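Local coordinates for putative polyketide cyclase (PDB 3F9S), which is a putative polyketide cyclase of the SnoaL-like family, probably acting on a polyketide-type substrate, at residues M86-T91 and I108-A113. Numbering follows the deposited sequence.
Sequences MTWLWT and IKMSGA
Gly112 O takes the backbone N-H of Trp88 in a 2.8 Å hydrogen bond, with Thr87 CA adding a CA-H...O contact at 3.3 Å. Gly112 N returns a hydrogen bond to Trp88 O, closing one antiparallel hydrogen-bonded pair in the curved sheet of this NTF2-like, SnoaL-type fold; Trp90 and Met110 form the next, where the bond from Trp90 N is weak. Trp88 CG sits between its own N and carbonyl carbon (chi1 45°), which folds the indole across the neighbouring strand. Its six-membered ring lies flat over Gly112 CA, 3.5 Å from the centroid, in a CH-pi contact, and a CB on Gly112 would run into CZ2. NE1 hydrogen-bonds to Thr114 OG1. Replacing Trp88 by an alanine would probably open a gap over Gly112 CA, take the indole from beside Met110 CE, and leave Thr114 OG1 without the NE1 bond. Phe72 meets both indoles edge-to-face, while Ser111, on the reverse side of the sheet, bonds through OG to His40 NE2 of the second subunit. Met110, bent at chi3 (77°), bridges the two tryptophans: CE sits over the five-membered ring of Trp90, 4.2 Å from its centroid, and touches the edge of Trp88 at CH2 and CZ3, each 3.6 Å away.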
loop_
_atom_site.group_PDB
_atom_site.type_symbol
_atom_site.label_atom_id
_atom_site.label_comp_id
_atom_site.label_asym_id
_atom_site.label_seq_id
_atom_site.Cartn_x
_atom_site.Cartn_y
_atom_site.Cartn_z
HETATM N N MSE A 86 -7.131 -2.662 4.945
HETATM C CA MSE A 86 -7.947 -3.148 3.868
HETATM C C MSE A 86 -7.066 -3.136 2.633
HETATM O O MSE A 86 -6.463 -2.112 2.324
HETATM C CB MSE A 86 -9.114 -2.189 3.637
HETATM C CG MSE A 86 -10.095 -2.634 2.608
HETATM SE SE MSE A 86 -11.262 -1.039 2.493
HETATM C CE MSE A 86 -10.429 0.085 1.280
ATOM N N THR A 87 -6.937 -4.274 1.991
ATOM C CA THR A 87 -6.293 -4.349 0.688
ATOM C C THR A 87 -7.451 -4.400 -0.271
ATOM O O THR A 87 -8.502 -4.967 0.029
ATOM C CB THR A 87 -5.383 -5.550 0.547
ATOM O OG1 THR A 87 -6.088 -6.733 0.898
ATOM C CG2 THR A 87 -4.165 -5.386 1.454
ATOM N N TRP A 88 -7.246 -3.823 -1.454
ATOM C CA TRP A 88 -8.312 -3.700 -2.412
ATOM C C TRP A 88 -7.830 -3.536 -3.828
ATOM O O TRP A 88 -6.687 -3.153 -4.073
ATOM C CB TRP A 88 -9.203 -2.509 -2.060
ATOM C CG TRP A 88 -8.464 -1.259 -1.690
ATOM C CD1 TRP A 88 -8.114 -0.892 -0.466
ATOM C CD2 TRP A 88 -8.021 -0.224 -2.568
ATOM N NE1 TRP A 88 -7.449 0.302 -0.474
ATOM C CE2 TRP A 88 -7.371 0.749 -1.763
ATOM C CE3 TRP A 88 -8.074 -0.035 -3.945
ATOM C CZ2 TRP A 88 -6.834 1.913 -2.283
ATOM C CZ3 TRP A 88 -7.522 1.126 -4.487
ATOM C CH2 TRP A 88 -6.898 2.087 -3.649
ATOM N N LEU A 89 -8.729 -3.908 -4.727
ATOM C CA LEU A 89 -8.611 -3.677 -6.140
ATOM C C LEU A 89 -9.638 -2.598 -6.385
ATOM O O LEU A 89 -10.543 -2.358 -5.580
ATOM C CB LEU A 89 -8.952 -4.927 -6.919
ATOM C CG LEU A 89 -8.051 -6.099 -6.563
ATOM C CD1 LEU A 89 -8.489 -7.293 -7.378
ATOM C CD2 LEU A 89 -6.567 -5.841 -6.734
ATOM N N TRP A 90 -9.499 -1.962 -7.531
ATOM C CA TRP A 90 -10.313 -0.827 -7.864
ATOM C C TRP A 90 -10.452 -0.791 -9.347
ATOM O O TRP A 90 -9.516 -1.146 -10.072
ATOM C CB TRP A 90 -9.536 0.372 -7.384
ATOM C CG TRP A 90 -10.095 1.697 -7.610
ATOM C CD1 TRP A 90 -10.858 2.389 -6.744
ATOM C CD2 TRP A 90 -9.863 2.552 -8.728
ATOM N NE1 TRP A 90 -11.128 3.624 -7.233
ATOM C CE2 TRP A 90 -10.529 3.760 -8.459
ATOM C CE3 TRP A 90 -9.127 2.431 -9.916
ATOM C CZ2 TRP A 90 -10.500 4.831 -9.336
ATOM C CZ3 TRP A 90 -9.102 3.489 -10.794
ATOM C CH2 TRP A 90 -9.800 4.671 -10.514
ATOM N N THR A 91 -11.647 -0.437 -9.794
ATOM C CA THR A 91 -11.917 -0.323 -11.196
ATOM C C THR A 91 -12.730 0.934 -11.369
ATOM O O THR A 91 -13.498 1.294 -10.486
ATOM C CB THR A 91 -12.713 -1.532 -11.710
ATOM O OG1 THR A 91 -13.958 -1.609 -11.012
ATOM C CG2 THR A 91 -11.921 -2.826 -11.480
ATOM N N ILE A 108 -9.961 1.461 -16.034
ATOM C CA ILE A 108 -8.711 1.708 -15.329
ATOM C C ILE A 108 -8.780 0.788 -14.116
ATOM O O ILE A 108 -9.819 0.713 -13.451
ATOM C CB ILE A 108 -8.570 3.181 -14.879
ATOM C CG1 ILE A 108 -8.597 4.123 -16.082
ATOM C CG2 ILE A 108 -7.270 3.394 -14.097
ATOM C CD1 ILE A 108 -7.481 3.917 -17.103
ATOM N N LYS A 109 -7.676 0.098 -13.842
ATOM C CA LYS A 109 -7.569 -0.814 -12.715
ATOM C C LYS A 109 -6.462 -0.349 -11.785
ATOM O O LYS A 109 -5.415 0.115 -12.227
ATOM C CB LYS A 109 -7.283 -2.231 -13.177
ATOM C CG LYS A 109 -8.450 -2.849 -13.915
ATOM C CD LYS A 109 -8.359 -4.377 -13.904
ATOM C CE LYS A 109 -9.693 -5.030 -14.281
ATOM N NZ LYS A 109 -9.783 -6.443 -13.786
HETATM N N MSE A 110 -6.707 -0.464 -10.491
HETATM C CA MSE A 110 -5.717 -0.055 -9.505
HETATM C C MSE A 110 -5.874 -0.987 -8.328
HETATM O O MSE A 110 -6.872 -1.691 -8.220
HETATM C CB MSE A 110 -5.969 1.396 -9.072
HETATM C CG MSE A 110 -4.952 1.921 -8.097
HETATM SE SE MSE A 110 -5.173 3.740 -7.805
HETATM C CE MSE A 110 -6.543 3.777 -6.751
ATOM N N SER A 111 -4.852 -1.038 -7.493
ATOM C CA SER A 111 -4.908 -1.785 -6.249
ATOM C C SER A 111 -4.328 -0.914 -5.195
ATOM O O SER A 111 -3.599 0.028 -5.480
ATOM C CB SER A 111 -4.154 -3.105 -6.328
ATOM O OG SER A 111 -2.821 -2.895 -6.722
ATOM N N GLY A 112 -4.693 -1.206 -3.959
ATOM C CA GLY A 112 -4.193 -0.421 -2.885
ATOM C C GLY A 112 -4.346 -1.112 -1.562
ATOM O O GLY A 112 -4.945 -2.170 -1.453
ATOM N N ALA A 113 -3.704 -0.499 -0.585
ATOM C CA ALA A 113 -3.762 -0.953 0.784
ATOM C C ALA A 113 -3.993 0.272 1.638
ATOM O O ALA A 113 -3.335 1.293 1.451
ATOM C CB ALA A 113 -2.501 -1.686 1.135
#